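Local coordinates for sigma-54 interaction domain protein (Enterococcus faecalis, PDB 3GDW) that is of unknown function as a whole protein, probably a sigma-54-type regulator that binds ATP and DNA, this chain being its PTS EIIA-like domain of the mannose family, at residues 8-13 against 49-54; 30-35 against 106-111. One frame throughout, in Å; residues are numbered along the deposited sequence.

Contact 1: residues 8-13 against 49-54; sequences FVLMHG and EQLRNQ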
ATOM      1  N   PHE B   8       0.655  -7.551  12.634  1.00 25.74           N
ATOM      2  CA  PHE B   8       0.538  -6.148  13.019  1.00 25.91           C
ATOM      3  C   PHE B   8       0.788  -5.281  11.804  1.00 25.96           C
ATOM      4  O   PHE B   8       1.785  -5.485  11.075  1.00 25.76           O
ATOM      5  CB  PHE B   8       1.543  -5.800  14.136  1.00 26.51           C
ATOM      6  CG  PHE B   8       1.213  -6.443  15.461  1.00 28.17           C
ATOM      7  CD1 PHE B   8       0.579  -5.708  16.466  1.00 30.19           C
ATOM      8  CD2 PHE B   8       1.518  -7.788  15.691  1.00 30.48           C
ATOM      9  CE1 PHE B   8       0.269  -6.310  17.713  1.00 30.53           C
ATOM     10  CE2 PHE B   8       1.208  -8.404  16.909  1.00 31.73           C
ATOM     11  CZ  PHE B   8       0.585  -7.661  17.925  1.00 31.38           C
ATOM     12  N   VAL B   9      -0.116  -4.332  11.561  1.00 24.97           N
ATOM     13  CA  VAL B   9       0.023  -3.453  10.390  1.00 25.74           C
ATOM     14  C   VAL B   9       0.369  -2.048  10.885  1.00 26.00           C
ATOM     15  O   VAL B   9      -0.435  -1.431  11.585  1.00 25.43           O
ATOM     16  CB  VAL B   9      -1.302  -3.402   9.515  1.00 25.74           C
ATOM     17  CG1 VAL B   9      -1.071  -2.599   8.265  1.00 25.15           C
ATOM     18  CG2 VAL B   9      -1.816  -4.815   9.156  1.00 25.45           C
ATOM     19  N   LEU B  10       1.558  -1.548  10.529  1.00 26.39           N
ATOM     20  CA  LEU B  10       2.023  -0.232  10.999  1.00 26.97           C
ATOM     21  C   LEU B  10       2.367   0.651   9.820  1.00 26.73           C
ATOM     22  O   LEU B  10       3.219   0.282   9.002  1.00 26.63           O
ATOM     23  CB  LEU B  10       3.262  -0.372  11.903  1.00 27.36           C
ATOM     24  CG  LEU B  10       2.953  -0.523  13.401  1.00 30.33           C
ATOM     25  CD1 LEU B  10       2.344  -1.868  13.679  1.00 33.79           C
ATOM     26  CD2 LEU B  10       4.216  -0.328  14.257  1.00 33.81           C
HETATM   27  N   MSE B  11       1.704   1.810   9.717  1.00 26.46           N
HETATM   28  CA  MSE B  11       1.906   2.710   8.556  1.00 26.56           C
HETATM   29  C   MSE B  11       1.862   4.192   8.908  1.00 25.54           C
HETATM   30  O   MSE B  11       1.262   4.591   9.907  1.00 25.79           O
HETATM   31  CB  MSE B  11       0.879   2.402   7.433  1.00 26.02           C
HETATM   32  CG  MSE B  11       1.051   1.023   6.849  1.00 28.54           C
HETATM   33 SE   MSE B  11      -0.297   0.553   5.580  0.75 32.49          SE
HETATM   34  CE  MSE B  11       0.365  -1.237   5.202  1.00 27.51           C
ATOM     35  N   HIS B  12       2.503   5.007   8.083  1.00 24.99           N
ATOM     36  CA  HIS B  12       2.476   6.442   8.256  1.00 25.04           C
ATOM     37  C   HIS B  12       1.091   6.982   7.900  1.00 25.67           C
ATOM     38  O   HIS B  12       0.479   6.505   6.942  1.00 26.51           O
ATOM     39  CB  HIS B  12       3.493   7.084   7.316  1.00 25.07           C
ATOM     40  CG  HIS B  12       4.910   6.747   7.646  1.00 25.39           C
ATOM     41  ND1 HIS B  12       5.402   5.458   7.585  1.00 24.50           N
ATOM     42  CD2 HIS B  12       5.952   7.538   8.003  1.00 24.62           C
ATOM     43  CE1 HIS B  12       6.687   5.469   7.908  1.00 26.06           C
ATOM     44  NE2 HIS B  12       7.042   6.718   8.173  1.00 24.55           N
ATOM     45  N   GLY B  13       0.618   7.986   8.637  1.00 25.40           N
ATOM     46  CA  GLY B  13      -0.623   8.666   8.279  1.00 25.18           C
ATOM     47  C   GLY B  13      -1.701   8.319   9.275  1.00 25.14           C
ATOM     48  O   GLY B  13      -1.451   7.540  10.191  1.00 24.21           O
ATOM     49  N   GLU B  49       7.099   1.969  20.911  1.00 26.72           N
ATOM     50  CA  GLU B  49       6.691   1.671  22.277  1.00 28.13           C
ATOM     51  C   GLU B  49       5.219   1.208  22.334  1.00 28.17           C
ATOM     52  O   GLU B  49       4.884   0.334  23.134  1.00 28.70           O
ATOM     53  CB  GLU B  49       6.985   2.844  23.224  1.00 28.20           C
ATOM     54  CG  GLU B  49       8.464   3.074  23.407  1.00 32.25           C
ATOM     55  CD  GLU B  49       8.812   4.247  24.314  1.00 36.95           C
ATOM     56  OE1 GLU B  49       7.935   4.742  25.067  1.00 39.18           O
ATOM     57  OE2 GLU B  49       9.989   4.672  24.270  1.00 38.31           O
ATOM     58  N   GLN B  50       4.367   1.764  21.469  1.00 27.65           N
ATOM     59  CA  GLN B  50       2.974   1.298  21.347  1.00 28.57           C
ATOM     60  C   GLN B  50       2.945  -0.172  20.938  1.00 28.00           C
ATOM     61  O   GLN B  50       2.206  -0.983  21.499  1.00 27.52           O
ATOM     62  CB  GLN B  50       2.237   2.085  20.251  1.00 28.87           C
ATOM     63  CG  GLN B  50       2.031   3.541  20.564  1.00 33.04           C
ATOM     64  CD  GLN B  50       0.930   3.723  21.570  1.00 37.13           C
ATOM     65  OE1 GLN B  50      -0.203   3.272  21.351  1.00 38.46           O
ATOM     66  NE2 GLN B  50       1.245   4.381  22.678  1.00 35.43           N
ATOM     67  N   LEU B  51       3.743  -0.507  19.928  1.00 28.50           N
ATOM     68  CA  LEU B  51       3.762  -1.868  19.414  1.00 28.25           C
ATOM     69  C   LEU B  51       4.343  -2.840  20.451  1.00 28.76           C
ATOM     70  O   LEU B  51       3.783  -3.906  20.727  1.00 28.37           O
ATOM     71  CB  LEU B  51       4.540  -1.909  18.104  1.00 28.53           C
ATOM     72  CG  LEU B  51       4.932  -3.288  17.623  1.00 26.17           C
ATOM     73  CD1 LEU B  51       3.679  -4.053  17.110  1.00 28.61           C
ATOM     74  CD2 LEU B  51       5.960  -3.106  16.534  1.00 26.63           C
ATOM     75  N   ARG B  52       5.475  -2.459  21.022  1.00 29.24           N
ATOM     76  CA  ARG B  52       6.166  -3.290  21.989  1.00 30.26           C
ATOM     77  C   ARG B  52       5.261  -3.593  23.191  1.00 31.82           C
ATOM     78  O   ARG B  52       5.218  -4.737  23.674  1.00 31.43           O
ATOM     79  CB  ARG B  52       7.440  -2.570  22.445  1.00 30.14           C
ATOM     80  CG  ARG B  52       8.353  -3.359  23.372  1.00 30.61           C
ATOM     81  CD  ARG B  52       7.995  -3.201  24.844  1.00 34.13           C
ATOM     82  NE  ARG B  52       7.706  -1.819  25.241  1.00 36.62           N
ATOM     83  CZ  ARG B  52       8.605  -0.839  25.348  1.00 35.82           C
ATOM     84  NH1 ARG B  52       9.883  -1.051  25.087  1.00 35.66           N
ATOM     85  NH2 ARG B  52       8.205   0.372  25.712  1.00 37.93           N
ATOM     86  N   ASN B  53       4.558  -2.568  23.680  1.00 32.95           N
ATOM     87  CA  ASN B  53       3.662  -2.732  24.812  1.00 35.05           C
ATOM     88  C   ASN B  53       2.531  -3.733  24.566  1.00 36.36           C
ATOM     89  O   ASN B  53       2.182  -4.516  25.457  1.00 36.95           O
ATOM     90  CB  ASN B  53       3.095  -1.379  25.252  1.00 35.27           C
ATOM     91  CG  ASN B  53       4.161  -0.460  25.820  1.00 35.39           C
ATOM     92  OD1 ASN B  53       5.222  -0.896  26.223  1.00 34.78           O
ATOM     93  ND2 ASN B  53       3.874   0.830  25.840  1.00 40.11           N
ATOM     94  N   GLN B  54       1.952  -3.719  23.370  1.00 37.62           N
ATOM     95  CA  GLN B  54       0.908  -4.692  23.087  1.00 39.05           C
ATOM     96  C   GLN B  54       1.485  -6.098  22.917  1.00 39.30           C
ATOM     97  O   GLN B  54       0.929  -7.072  23.439  1.00 39.48           O
ATOM     98  CB  GLN B  54       0.073  -4.298  21.890  1.00 39.06           C
ATOM     99  CG  GLN B  54      -1.238  -5.088  21.869  1.00 43.81           C
ATOM    100  CD  GLN B  54      -2.081  -4.795  20.656  1.00 47.99           C
ATOM    101  OE1 GLN B  54      -2.163  -3.646  20.214  1.00 50.23           O
ATOM    102  NE2 GLN B  54      -2.718  -5.839  20.097  1.00 49.51           N
TER

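Contact 2: residues 30-35 against 106-111; sequences TSIGTA and RMASVG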
ATOM      1  N   THR B  30     -13.174 -12.006   9.498  1.00 34.34           N
ATOM      2  CA  THR B  30     -12.386 -12.255  10.707  1.00 35.01           C
ATOM      3  C   THR B  30     -12.074 -10.937  11.406  1.00 35.27           C
ATOM      4  O   THR B  30     -12.088  -9.874  10.779  1.00 34.51           O
ATOM      5  CB  THR B  30     -11.050 -12.980  10.369  1.00 35.00           C
ATOM      6  OG1 THR B  30     -10.356 -13.322  11.577  1.00 35.97           O
ATOM      7  CG2 THR B  30     -10.160 -12.104   9.530  1.00 35.50           C
ATOM      8  N   SER B  31     -11.774 -10.986  12.701  1.00 35.62           N
ATOM      9  CA  SER B  31     -11.345  -9.762  13.373  1.00 36.59           C
ATOM     10  C   SER B  31      -9.907  -9.853  13.896  1.00 36.28           C
ATOM     11  O   SER B  31      -9.472  -9.025  14.709  1.00 36.03           O
ATOM     12  CB  SER B  31     -12.343  -9.324  14.454  1.00 36.84           C
ATOM     13  OG  SER B  31     -12.674 -10.413  15.284  1.00 40.48           O
ATOM     14  N   ILE B  32      -9.149 -10.820  13.382  1.00 35.60           N
ATOM     15  CA  ILE B  32      -7.754 -10.960  13.815  1.00 34.76           C
ATOM     16  C   ILE B  32      -6.840  -9.929  13.114  1.00 33.61           C
ATOM     17  O   ILE B  32      -7.188  -9.391  12.066  1.00 33.62           O
ATOM     18  CB  ILE B  32      -7.222 -12.406  13.644  1.00 35.23           C
ATOM     19  CG1 ILE B  32      -7.029 -12.741  12.175  1.00 34.73           C
ATOM     20  CG2 ILE B  32      -8.163 -13.437  14.339  1.00 35.25           C
ATOM     21  CD1 ILE B  32      -5.749 -13.431  11.921  1.00 35.07           C
ATOM     22  N   GLY B  33      -5.678  -9.659  13.693  1.00 32.77           N
ATOM     23  CA  GLY B  33      -4.778  -8.633  13.160  1.00 32.06           C
ATOM     24  C   GLY B  33      -4.959  -7.344  13.944  1.00 31.55           C
ATOM     25  O   GLY B  33      -6.030  -7.076  14.487  1.00 31.10           O
ATOM     26  N   THR B  34      -3.903  -6.543  13.986  1.00 30.41           N
ATOM     27  CA  THR B  34      -3.882  -5.305  14.733  1.00 29.33           C
ATOM     28  C   THR B  34      -3.294  -4.239  13.835  1.00 29.11           C
ATOM     29  O   THR B  34      -2.234  -4.463  13.238  1.00 28.22           O
ATOM     30  CB  THR B  34      -2.998  -5.461  15.990  1.00 29.15           C
ATOM     31  OG1 THR B  34      -3.588  -6.445  16.840  1.00 30.55           O
ATOM     32  CG2 THR B  34      -2.870  -4.150  16.744  1.00 29.39           C
ATOM     33  N   ALA B  35      -3.978  -3.091  13.724  1.00 28.16           N
ATOM     34  CA  ALA B  35      -3.416  -1.961  12.959  1.00 27.00           C
ATOM     35  C   ALA B  35      -3.053  -0.785  13.868  1.00 26.95           C
ATOM     36  O   ALA B  35      -3.764  -0.510  14.848  1.00 25.60           O
ATOM     37  CB  ALA B  35      -4.370  -1.512  11.852  1.00 26.55           C
ATOM     38  N   ARG B 106      -5.379 -13.818   5.972  1.00 16.57           N
ATOM     39  CA  ARG B 106      -6.057 -15.051   5.539  1.00 15.91           C
ATOM     40  C   ARG B 106      -5.237 -16.264   5.979  1.00 16.39           C
ATOM     41  O   ARG B 106      -5.753 -17.202   6.650  1.00 15.50           O
ATOM     42  CB  ARG B 106      -6.260 -15.065   4.021  1.00 16.56           C
ATOM     43  CG  ARG B 106      -7.174 -16.204   3.528  1.00 18.53           C
ATOM     44  CD  ARG B 106      -7.286 -16.280   2.003  1.00 21.77           C
ATOM     45  NE  ARG B 106      -6.101 -15.780   1.295  1.00 26.07           N
ATOM     46  CZ  ARG B 106      -4.980 -16.472   1.085  1.00 26.28           C
ATOM     47  NH1 ARG B 106      -4.861 -17.723   1.534  1.00 27.51           N
ATOM     48  NH2 ARG B 106      -3.980 -15.908   0.422  1.00 27.10           N
HETATM   49  N   MSE B 107      -3.954 -16.238   5.632  1.00 15.86           N
HETATM   50  CA  MSE B 107      -3.080 -17.358   5.959  1.00 16.65           C
HETATM   51  C   MSE B 107      -2.875 -17.513   7.460  1.00 16.54           C
HETATM   52  O   MSE B 107      -2.939 -18.642   7.978  1.00 16.84           O
HETATM   53  CB  MSE B 107      -1.743 -17.228   5.235  1.00 16.95           C
HETATM   54  CG  MSE B 107      -1.902 -17.309   3.747  1.00 18.57           C
HETATM   55 SE   MSE B 107      -0.208 -17.264   2.802  0.75 22.39          SE
HETATM   56  CE  MSE B 107       0.365 -15.455   3.074  1.00 28.03           C
ATOM     57  N   ALA B 108      -2.645 -16.400   8.161  1.00 17.01           N
ATOM     58  CA  ALA B 108      -2.536 -16.440   9.625  1.00 17.62           C
ATOM     59  C   ALA B 108      -3.760 -17.103  10.300  1.00 18.52           C
ATOM     60  O   ALA B 108      -3.609 -17.995  11.172  1.00 17.90           O
ATOM     61  CB  ALA B 108      -2.292 -15.052  10.179  1.00 17.20           C
ATOM     62  N   SER B 109      -4.954 -16.705   9.854  1.00 18.58           N
ATOM     63  CA  SER B 109      -6.207 -17.168  10.456  1.00 19.55           C
ATOM     64  C   SER B 109      -6.460 -18.661  10.260  1.00 19.93           C
ATOM     65  O   SER B 109      -7.274 -19.253  10.960  1.00 19.99           O
ATOM     66  CB  SER B 109      -7.387 -16.377   9.910  1.00 19.15           C
ATOM     67  OG  SER B 109      -7.711 -16.855   8.623  1.00 20.51           O
ATOM     68  N   VAL B 110      -5.776 -19.283   9.309  1.00 20.28           N
ATOM     69  CA  VAL B 110      -5.936 -20.732   9.141  1.00 20.46           C
ATOM     70  C   VAL B 110      -4.723 -21.501   9.674  1.00 20.69           C
ATOM     71  O   VAL B 110      -4.557 -22.686   9.388  1.00 21.02           O
ATOM     72  CB  VAL B 110      -6.313 -21.144   7.692  1.00 20.17           C
ATOM     73  CG1 VAL B 110      -7.615 -20.480   7.296  1.00 20.08           C
ATOM     74  CG2 VAL B 110      -5.215 -20.787   6.700  1.00 20.79           C
ATOM     75  N   GLY B 111      -3.874 -20.810  10.436  1.00 20.52           N
ATOM     76  CA  GLY B 111      -2.743 -21.453  11.121  1.00 20.16           C
ATOM     77  C   GLY B 111      -1.470 -21.720  10.323  1.00 20.00           C
ATOM     78  O   GLY B 111      -0.634 -22.485  10.770  1.00 18.91           O
TER

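Contact 1: residues 8-13 against 49-54
Led by F8, L10 and L51, this is a strand-to-helix contact in the buried interior of an open alpha/beta domain. Strand 6-12 lies inside the parallel sheet, and helix 44-57 covers it during the right-handed beta-alpha-beta crossover from strand 34-38 to strand 66-70. Over the short segments the helix runs almost antiparallel to the strand, at 171°, with the axes 11.1 Å apart.

L51 is the residue the two strand side chains share. Its CG lies anti to the backbone N (chi1 166°), which brings both methyls against the strand side chains, each with a different neighbour. CD1 reaches the F8 ring at CD1, 3.6 Å away, and also lies 3.8 Å from F8 CG, approaching the ring at a slant. CD2 meets L10 CD2 methyl to methyl at 4.0 Å. Farther out on the ring, Q54 lays its extended chain past F8, with NE2 3.9 Å from F8 CE1; ring and amide planes stand 63° apart, so the two are not stacked. The same NE2 makes a weak hydrogen bond to T34 OG1 on the neighbouring strand.

On the helix's other flank, R52 NE donates to N53 OD1 over 2.8 Å, from above the carbonyl plane, while its NH1 forms a salt bridge with E85.

The contact thus rests mainly on van der Waals packing of F8, L10 and L51, with the Q54 amide lying obliquely against the ring, while Q54 NE2 and R52 find polar partners beside it, on T34 and on N53 and E85.

Contact 2: residues 30-35 against 106-111
Apolar packing carries the contact between residues 30-35 and 106-111, and it comes down to the end of one isoleucine. I32 sends CD1 to the last turn of helix 98-109, where it lies 3.9 Å from S109 CB and 4.0 Å from S109 N; the CB of A108 follows at 4.2 Å. The isoleucine's chi1 of 71° sets CG1 between the backbone N and the carbonyl carbon, a compact arrangement from which CD1 reaches the helix. The area buried between the segments is small, 109 Å² in total.

Hydrogen bonds shape each side separately instead of tying the two together. In the loop, I32 N makes a weak bond of 3.3 Å to T30 OG1, in the manner of an ST turn. In the helix, the S109 hydroxyl turns back and donates to R106 O over 2.8 Å, tilted 29° from the carbonyl plane. This leaves the CB of S109, not its oxygen, as the part nearest I32. A Schellman motif then ends the helix: G111, with positive phi, is its C-prime residue, G111 N bonds to A108 O at 2.9 Å, and the following amide returns to M107 O.

The contact lies where the loop after helix 16-28 leads into strand 34-38, an outermost strand of this chain's sheet. I32 and T30 both touch I105 one turn earlier in helix 98-109. A108 rests on V7 of strand 6-12 and on I117 of helix 114-135, which M107 packs against as well, while R106 reaches L28 of helix 16-28.

Overall arrangement
Contacts 1 and 2 meet along the seam between strands 6-12 and 34-38, their centres about 16 Å apart. The backbones join where V9 N lies 2.7 Å from T34 O, probably a hydrogen bond of the parallel sheet, and F8 CD1 packs 3.6 Å from T34 CB. From this seam contact 1 faces helix 44-57 and contact 2 reaches the end of helix 98-109. Along the chain the two contacts cross: one segment of each falls between the two of the other. H12, at the C-terminal end of strand 6-12, lies where mannose-family EIIA domains carry the phosphorylated histidine and is probably its counterpart; it belongs to segment 8-13 but does not touch 49-54.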